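Local coordinates for amino acid ABC transporter, periplasmic amino acid-binding protein, putative (Streptococcus pneumoniae, PDB 4I62) that binds L-arginine between two lobes and probably delivers amino acids to an ABC transporter as its membrane-anchored, substrate-binding component, at residues A95-Q98 and L104-S107; A128-I133 and Q223-A228; N182-L187 and P210-A215. One frame throughout, in Å; residues are numbered along the deposited sequence.

Contact 1. Residues A95-Q98 and L104-S107. With ARG (arginine), chain B.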
loop_
_atom_site.group_PDB
_atom_site.type_symbol
_atom_site.label_atom_id
_atom_site.label_comp_id
_atom_site.label_asym_id
_atom_site.label_seq_id
_atom_site.Cartn_x
_atom_site.Cartn_y
_atom_site.Cartn_z
ATOM N N ALA A 95 -12.578 -3.578 5.387
ATOM C CA ALA A 95 -13.719 -4.028 6.186
ATOM C C ALA A 95 -13.956 -3.108 7.379
ATOM O O ALA A 95 -15.102 -2.863 7.758
ATOM C CB ALA A 95 -13.497 -5.454 6.644
ATOM N N SER A 96 -12.882 -2.597 7.963
ATOM C CA SER A 96 -13.007 -1.737 9.133
ATOM C C SER A 96 -13.647 -0.408 8.779
ATOM O O SER A 96 -14.386 0.168 9.582
ATOM C CB SER A 96 -11.647 -1.518 9.778
ATOM O OG SER A 96 -11.157 -2.762 10.225
ATOM N N VAL A 97 -13.388 0.084 7.584
ATOM C CA VAL A 97 -14.070 1.295 7.139
ATOM C C VAL A 97 -15.543 0.999 6.875
ATOM O O VAL A 97 -16.438 1.775 7.278
ATOM C CB VAL A 97 -13.386 1.832 5.871
ATOM C CG1 VAL A 97 -14.229 2.990 5.266
ATOM C CG2 VAL A 97 -11.988 2.330 6.226
ATOM N N GLN A 98 -15.823 -0.141 6.243
ATOM C CA GLN A 98 -17.181 -0.470 5.864
ATOM C C GLN A 98 -18.087 -0.584 7.084
ATOM O O GLN A 98 -19.271 -0.181 7.046
ATOM C CB GLN A 98 -17.199 -1.784 5.079
ATOM C CG GLN A 98 -18.570 -2.163 4.563
ATOM C CD GLN A 98 -18.585 -3.513 3.896
ATOM O OE1 GLN A 98 -17.839 -4.426 4.277
ATOM N NE2 GLN A 98 -19.433 -3.656 2.885
ATOM N N LEU A 104 -11.373 6.412 7.676
ATOM C CA LEU A 104 -10.683 6.404 6.380
ATOM C C LEU A 104 -9.752 5.212 6.354
ATOM O O LEU A 104 -9.229 4.829 7.400
ATOM C CB LEU A 104 -9.819 7.667 6.171
ATOM C CG LEU A 104 -10.545 8.996 6.180
ATOM C CD1 LEU A 104 -9.529 10.133 6.080
ATOM C CD2 LEU A 104 -11.585 9.076 5.040
ATOM N N ALA A 105 -9.513 4.698 5.153
ATOM C CA ALA A 105 -8.368 3.821 4.911
ATOM C C ALA A 105 -7.364 4.628 4.107
ATOM O O ALA A 105 -7.671 5.049 2.984
ATOM C CB ALA A 105 -8.767 2.574 4.139
ATOM N N ILE A 106 -6.186 4.836 4.690
ATOM C CA ILE A 106 -5.077 5.485 3.987
ATOM C C ILE A 106 -3.914 4.496 4.132
ATOM O O ILE A 106 -3.220 4.479 5.156
ATOM C CB ILE A 106 -4.705 6.883 4.549
ATOM C CG1 ILE A 106 -5.957 7.756 4.702
ATOM C CG2 ILE A 106 -3.696 7.527 3.603
ATOM C CD1 ILE A 106 -5.664 9.145 5.299
ATOM N N SER A 107 -3.757 3.637 3.119
ATOM C CA SER A 107 -2.936 2.457 3.315
ATOM C C SER A 107 -2.443 1.926 1.972
ATOM O O SER A 107 -2.406 0.694 1.755
ATOM C CB SER A 107 -3.717 1.379 4.080
ATOM O OG SER A 107 -2.885 0.331 4.594
HETATM N N ARG B . -2.305 -1.411 -3.572
HETATM C CA ARG B . -2.688 -2.782 -3.142
HETATM C C ARG B . -4.185 -2.879 -2.858
HETATM O O ARG B . -4.836 -1.835 -2.646
HETATM C CB ARG B . -1.838 -3.247 -1.975
HETATM C CG ARG B . -1.879 -2.297 -0.776
HETATM C CD ARG B . -1.265 -2.918 0.462
HETATM N NE ARG B . -1.045 -1.898 1.471
HETATM C CZ ARG B . -0.554 -2.114 2.674
HETATM N NH1 ARG B . -0.410 -1.100 3.520
HETATM N NH2 ARG B . -0.214 -3.348 3.041
HETATM O OXT ARG B . -4.686 -4.051 -2.803
#

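Contact 2. Residues A128-I133 and Q223-A228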
loop_
_atom_site.group_PDB
_atom_site.type_symbol
_atom_site.label_atom_id
_atom_site.label_comp_id
_atom_site.label_asym_id
_atom_site.label_seq_id
_atom_site.Cartn_x
_atom_site.Cartn_y
_atom_site.Cartn_z
ATOM N N ALA A 128 0.900 3.643 -9.716
ATOM C CA ALA A 128 1.957 2.636 -9.601
ATOM C C ALA A 128 1.901 1.593 -10.709
ATOM O O ALA A 128 0.839 1.389 -11.294
ATOM C CB ALA A 128 1.864 1.932 -8.234
ATOM N N LYS A 129 3.062 1.025 -11.051
ATOM C CA LYS A 129 3.156 -0.203 -11.860
ATOM C C LYS A 129 3.455 -1.388 -10.939
ATOM O O LYS A 129 4.103 -1.253 -9.906
ATOM C CB LYS A 129 4.256 -0.117 -12.940
ATOM C CG LYS A 129 4.010 0.945 -14.014
ATOM C CD LYS A 129 5.128 0.957 -15.036
ATOM C CE LYS A 129 4.829 1.915 -16.189
ATOM N NZ LYS A 129 5.960 1.965 -17.160
ATOM N N ASN A 130 3.016 -2.575 -11.344
ATOM C CA ASN A 130 3.353 -3.808 -10.650
ATOM C C ASN A 130 4.665 -4.402 -11.128
ATOM O O ASN A 130 4.959 -4.387 -12.323
ATOM C CB ASN A 130 2.210 -4.806 -10.803
ATOM C CG ASN A 130 1.014 -4.371 -9.990
ATOM O OD1 ASN A 130 1.040 -4.447 -8.785
ATOM N ND2 ASN A 130 0.014 -3.771 -10.653
ATOM N N LYS A 131 5.444 -4.931 -10.193
ATOM C CA LYS A 131 6.739 -5.544 -10.457
ATOM C C LYS A 131 6.853 -6.852 -9.697
ATOM O O LYS A 131 5.978 -7.173 -8.872
ATOM C CB LYS A 131 7.885 -4.621 -10.033
ATOM C CG LYS A 131 7.874 -3.265 -10.673
ATOM C CD LYS A 131 8.223 -3.377 -12.116
ATOM C CE LYS A 131 8.724 -2.052 -12.625
ATOM N NZ LYS A 131 9.451 -2.275 -13.906
ATOM N N LEU A 132 7.925 -7.604 -9.990
ATOM C CA LEU A 132 8.301 -8.758 -9.161
ATOM C C LEU A 132 9.566 -8.458 -8.425
ATOM O O LEU A 132 10.544 -7.955 -9.017
ATOM C CB LEU A 132 8.631 -10.003 -9.946
ATOM C CG LEU A 132 7.566 -10.635 -10.804
ATOM C CD1 LEU A 132 8.272 -11.896 -11.426
ATOM C CD2 LEU A 132 6.335 -11.039 -10.010
ATOM N N ILE A 133 9.584 -8.824 -7.152
ATOM C CA ILE A 133 10.831 -8.950 -6.417
ATOM C C ILE A 133 11.214 -10.432 -6.349
ATOM O O ILE A 133 10.356 -11.306 -6.159
ATOM C CB ILE A 133 10.750 -8.259 -5.015
ATOM C CG1 ILE A 133 12.117 -8.220 -4.320
ATOM C CG2 ILE A 133 9.685 -8.857 -4.135
ATOM C CD1 ILE A 133 12.109 -7.307 -3.082
ATOM N N GLN A 223 -5.198 -1.630 -16.889
ATOM C CA GLN A 223 -5.833 -0.395 -16.437
ATOM C C GLN A 223 -5.031 0.278 -15.324
ATOM O O GLN A 223 -4.158 -0.339 -14.723
ATOM C CB GLN A 223 -7.254 -0.674 -15.941
ATOM C CG GLN A 223 -7.319 -1.411 -14.606
ATOM C CD GLN A 223 -8.660 -1.221 -13.905
ATOM O OE1 GLN A 223 -9.668 -1.809 -14.305
ATOM N NE2 GLN A 223 -8.679 -0.383 -12.864
ATOM N N ASP A 224 -5.348 1.543 -15.061
ATOM C CA ASP A 224 -4.715 2.322 -13.998
ATOM C C ASP A 224 -4.662 1.592 -12.661
ATOM O O ASP A 224 -5.648 1.005 -12.235
ATOM C CB ASP A 224 -5.514 3.609 -13.766
ATOM C CG ASP A 224 -5.349 4.624 -14.885
ATOM O OD1 ASP A 224 -4.813 4.262 -15.961
ATOM O OD2 ASP A 224 -5.768 5.792 -14.674
ATOM N N ASP A 225 -3.512 1.634 -12.001
ATOM C CA ASP A 225 -3.416 1.269 -10.609
ATOM C C ASP A 225 -3.142 2.559 -9.843
ATOM O O ASP A 225 -1.978 2.980 -9.722
ATOM C CB ASP A 225 -2.274 0.276 -10.419
ATOM C CG ASP A 225 -2.145 -0.207 -8.987
ATOM O OD1 ASP A 225 -2.956 0.208 -8.116
ATOM O OD2 ASP A 225 -1.231 -1.026 -8.750
ATOM N N SER A 226 -4.201 3.181 -9.362
ATOM C CA SER A 226 -4.097 4.450 -8.653
ATOM C C SER A 226 -4.495 4.314 -7.203
ATOM O O SER A 226 -5.528 3.703 -6.880
ATOM C CB SER A 226 -5.012 5.470 -9.309
ATOM O OG SER A 226 -4.593 5.696 -10.647
ATOM N N TYR A 227 -3.661 4.860 -6.300
ATOM C CA TYR A 227 -3.976 4.850 -4.892
ATOM C C TYR A 227 -4.930 6.008 -4.547
ATOM O O TYR A 227 -4.817 7.103 -5.096
ATOM C CB TYR A 227 -2.730 5.042 -4.027
ATOM C CG TYR A 227 -1.698 3.966 -4.032
ATOM C CD1 TYR A 227 -1.877 2.766 -4.700
ATOM C CD2 TYR A 227 -0.506 4.184 -3.337
ATOM C CE1 TYR A 227 -0.863 1.774 -4.667
ATOM C CE2 TYR A 227 0.490 3.228 -3.305
ATOM C CZ TYR A 227 0.310 2.037 -3.972
ATOM O OH TYR A 227 1.330 1.100 -3.888
ATOM N N ALA A 228 -5.841 5.723 -3.615
ATOM C CA ALA A 228 -6.803 6.708 -3.159
ATOM C C ALA A 228 -7.171 6.410 -1.711
ATOM O O ALA A 228 -6.906 5.304 -1.187
ATOM C CB ALA A 228 -8.019 6.703 -4.062
HETATM O O HOH W 1 -0.693 1.918 -13.356
#

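Contact 3. Residues N182-L187 and P210-A215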
loop_
_atom_site.group_PDB
_atom_site.type_symbol
_atom_site.label_atom_id
_atom_site.label_comp_id
_atom_site.label_asym_id
_atom_site.label_seq_id
_atom_site.Cartn_x
_atom_site.Cartn_y
_atom_site.Cartn_z
ATOM N N ASN A 182 6.431 -11.483 5.854
ATOM C CA ASN A 182 6.479 -12.922 5.725
ATOM C C ASN A 182 6.642 -13.361 4.269
ATOM O O ASN A 182 7.267 -14.387 4.010
ATOM C CB ASN A 182 5.285 -13.566 6.425
ATOM C CG ASN A 182 5.378 -13.460 7.956
ATOM O OD1 ASN A 182 6.473 -13.303 8.507
ATOM N ND2 ASN A 182 4.251 -13.587 8.639
ATOM N N LEU A 183 6.137 -12.573 3.330
ATOM C CA LEU A 183 6.406 -12.833 1.903
ATOM C C LEU A 183 7.891 -12.678 1.633
ATOM O O LEU A 183 8.495 -13.482 0.891
ATOM C CB LEU A 183 5.609 -11.864 1.017
ATOM C CG LEU A 183 4.106 -12.165 0.989
ATOM C CD1 LEU A 183 3.287 -10.979 0.424
ATOM C CD2 LEU A 183 3.804 -13.425 0.196
ATOM N N ILE A 184 8.504 -11.630 2.192
ATOM C CA ILE A 184 9.942 -11.433 1.996
ATOM C C ILE A 184 10.741 -12.587 2.602
ATOM O O ILE A 184 11.666 -13.094 1.973
ATOM C CB ILE A 184 10.372 -10.056 2.551
ATOM C CG1 ILE A 184 9.748 -8.914 1.723
ATOM C CG2 ILE A 184 11.895 -9.908 2.650
ATOM C CD1 ILE A 184 10.284 -8.822 0.315
ATOM N N THR A 185 10.364 -13.034 3.795
ATOM C CA THR A 185 11.027 -14.191 4.394
ATOM C C THR A 185 10.871 -15.453 3.530
ATOM O O THR A 185 11.848 -16.194 3.334
ATOM C CB THR A 185 10.471 -14.430 5.804
ATOM O OG1 THR A 185 10.736 -13.268 6.597
ATOM C CG2 THR A 185 11.104 -15.640 6.450
ATOM N N ASP A 186 9.694 -15.684 2.968
ATOM C CA ASP A 186 9.487 -16.851 2.122
ATOM C C ASP A 186 10.296 -16.751 0.826
ATOM O O ASP A 186 10.791 -17.767 0.318
ATOM C CB ASP A 186 8.016 -16.995 1.737
ATOM C CG ASP A 186 7.191 -17.730 2.746
ATOM O OD1 ASP A 186 7.696 -18.050 3.839
ATOM O OD2 ASP A 186 6.007 -17.977 2.424
ATOM N N LEU A 187 10.454 -15.546 0.286
ATOM C CA LEU A 187 11.256 -15.364 -0.911
ATOM C C LEU A 187 12.734 -15.623 -0.607
ATOM O O LEU A 187 13.431 -16.339 -1.352
ATOM C CB LEU A 187 11.056 -13.957 -1.451
ATOM C CG LEU A 187 11.881 -13.596 -2.693
ATOM C CD1 LEU A 187 11.542 -14.495 -3.884
ATOM C CD2 LEU A 187 11.645 -12.138 -3.061
ATOM N N PRO A 210 19.926 -6.707 -0.007
ATOM C CA PRO A 210 20.772 -6.771 -1.208
ATOM C C PRO A 210 20.872 -8.174 -1.811
ATOM O O PRO A 210 21.434 -8.330 -2.905
ATOM C CB PRO A 210 22.139 -6.311 -0.695
ATOM C CG PRO A 210 22.109 -6.618 0.775
ATOM C CD PRO A 210 20.699 -6.344 1.192
ATOM N N ASP A 211 20.290 -9.174 -1.148
ATOM C CA ASP A 211 20.125 -10.506 -1.714
ATOM C C ASP A 211 18.970 -10.590 -2.724
ATOM O O ASP A 211 18.825 -11.610 -3.405
ATOM C CB ASP A 211 19.902 -11.502 -0.565
ATOM C CG ASP A 211 18.809 -11.040 0.430
ATOM O OD1 ASP A 211 18.883 -9.913 0.957
ATOM O OD2 ASP A 211 17.882 -11.828 0.687
ATOM N N LEU A 212 18.151 -9.542 -2.800
ATOM C CA LEU A 212 16.981 -9.495 -3.658
ATOM C C LEU A 212 17.157 -8.436 -4.738
ATOM O O LEU A 212 18.040 -7.563 -4.649
ATOM C CB LEU A 212 15.756 -9.137 -2.806
ATOM C CG LEU A 212 15.467 -10.085 -1.626
ATOM C CD1 LEU A 212 14.173 -9.701 -0.900
ATOM C CD2 LEU A 212 15.396 -11.552 -2.064
ATOM N N ALA A 213 16.303 -8.484 -5.751
ATOM C CA ALA A 213 16.354 -7.523 -6.862
ATOM C C ALA A 213 14.981 -7.433 -7.498
ATOM O O ALA A 213 14.154 -8.339 -7.366
ATOM C CB ALA A 213 17.386 -7.899 -7.895
ATOM N N ILE A 214 14.750 -6.340 -8.224
ATOM C CA ILE A 214 13.605 -6.194 -9.113
ATOM C C ILE A 214 13.838 -7.012 -10.389
ATOM O O ILE A 214 14.848 -6.821 -11.037
ATOM C CB ILE A 214 13.445 -4.698 -9.518
ATOM C CG1 ILE A 214 13.297 -3.816 -8.273
ATOM C CG2 ILE A 214 12.278 -4.548 -10.520
ATOM C CD1 ILE A 214 12.077 -4.170 -7.447
ATOM N N ALA A 215 12.921 -7.922 -10.731
ATOM C CA ALA A 215 13.054 -8.712 -11.941
ATOM C C ALA A 215 12.798 -7.879 -13.184
ATOM O O ALA A 215 12.173 -6.805 -13.158
ATOM C CB ALA A 215 12.049 -9.866 -11.927
#

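Contact 1. Residues A95-Q98 and L104-S107
V97 swings CG1 anti to its backbone N (chi1 171°), which leaves CG2 anti to the carbonyl carbon and aimed at the backbone of L104 and A105. That one methyl does all the touching from 95-98: CG2 of V97 sits 3.6 Å from the carbonyl carbon of L104 and meets the CB of A105 at 3.8 Å. It comes down on the peptide link between the two strand residues, while the L104 side chain turns from the helix and packs on V229 and M231. Strand 82-87, helix 90-98 and strand 104-105 form a beta-alpha-beta crossover that packs its helix on its second strand. That strand is bonded through the backbone to strand 40-45 on one flank and, by A105, to A230 on the other.

Two residues on, the chain reaches the arginine pocket of this type II periplasmic binding fold. The OG of S107, anti to its own backbone N at chi1 -166°, takes a hydrogen bond from NH1 of the bound arginine at 3.1 Å and is also bonded to N46. The carbonyl O of S107 accepts twice, from the ligand NE at 2.9 Å and from its NH1 at 3.2 Å. These bonds are consistent with reading the N-H groups of the guanidinium; its charge is probably met by E198, also bonded to the ligand, whereas V97 brings only van der Waals contact, a methyl on a peptide link.

Contact 2. Residues A128-I133 and Q223-A228
A128 meets D225 through the backbone first: its N donates to the O of D225 at 3.0 Å, an almost straight bond with an N-H...O angle of 169°. Its carbonyl O turns to a water, which donates to it at 2.6 Å and accepts from the N of D225 at 3.1 Å. The methyl of A128 is directed at the other segment and approaches the Y227 ring obliquely, its CB 4.5 Å from CE1.

Strands 126-135 and 226-232 pair antiparallel in the mixed sheet of the type II periplasmic binding fold, with 226-227 only weakly bonded, and these segments probably belong to the two chain crossings that link the lobes beside the arginine cleft. Y227 belongs to the pocket: its side chain touches the bound arginine, its OH is hydrogen-bonded to E198, and the ring of F52 meets it edge-to-face.

N130 comes next on this side, its CG anti to the carbonyl carbon (chi1 -71°), which bends the amide back toward D225. The two side chains cross at about a right angle with their flat groups only 15° apart, and ND2 of N130 stays 3.6 Å from OD2 of D225. The firmer polar partners lie elsewhere, Q161 for OD1 of N130 and S110 for OD1 of D225. OD2 of D225 lies close to OE2 of E198, a like-charge pair whose cost the bound arginine, bonded to E198, may lessen. The strand's backbone pairs with 194-198 and the residue after it, K129 with E199, K131 with F197 and I133 with V195.

Contact 3. Residues N182-L187 and P210-A215
L187 and L212 reach toward each other tip to tip where helix 180-188 packs on strand 212-214, an alpha/beta layer in one lobe of the type II periplasmic binding fold. The CD2 methyls of the two leucines meet at 3.9 Å, and CG of L187 follows at 4.1 Å from CD2 of L212. L187 gets there by holding CG anti to its backbone N (chi1 178°), which extends the branch from the helix toward the strand. One turn earlier, I184 crosses L212 at a slant, its CG1 branch bending (chi2 -68°) to bring the CD1 methyl to the leucine. L212 thus serves both helix residues, and nothing polar crosses between the two segments.

Around this apolar group, I133 of strand 126-135 touches both leucines, and F205 of helix 199-208 lies against I184. Strand 212-214 is fixed to strand 126-135 by backbone bonds, A213 to V134 and A215 to L132. Toward the helix end, D211 forms a salt bridge with K188, and the NZ of K135 is bonded to the O of L187. The I184 contact itself ends in a methyl pair, CD1 of I184 standing 4.2 Å from CD1 of L212.

How the contacts relate
Contacts 1 and 3 are both buried helix-on-strand packings of apolar side chains, yet they stand on opposite sides of the chain's centre, with their own centres about 28 Å apart. Contact 2, only partly buried, is the polar one, built from a direct backbone bond and a bridging water, with a carboxylate and an amide beside them. Contacts 1 and 2 each hold a residue of the arginine pocket, S107 and Y227, and their nearest atoms come within about 4 Å without touching. Contact 3 lies farther from the ligand but meets contact 2 along strand 126-135, where CG1 of I133 packs 3.7 Å from the O of A213.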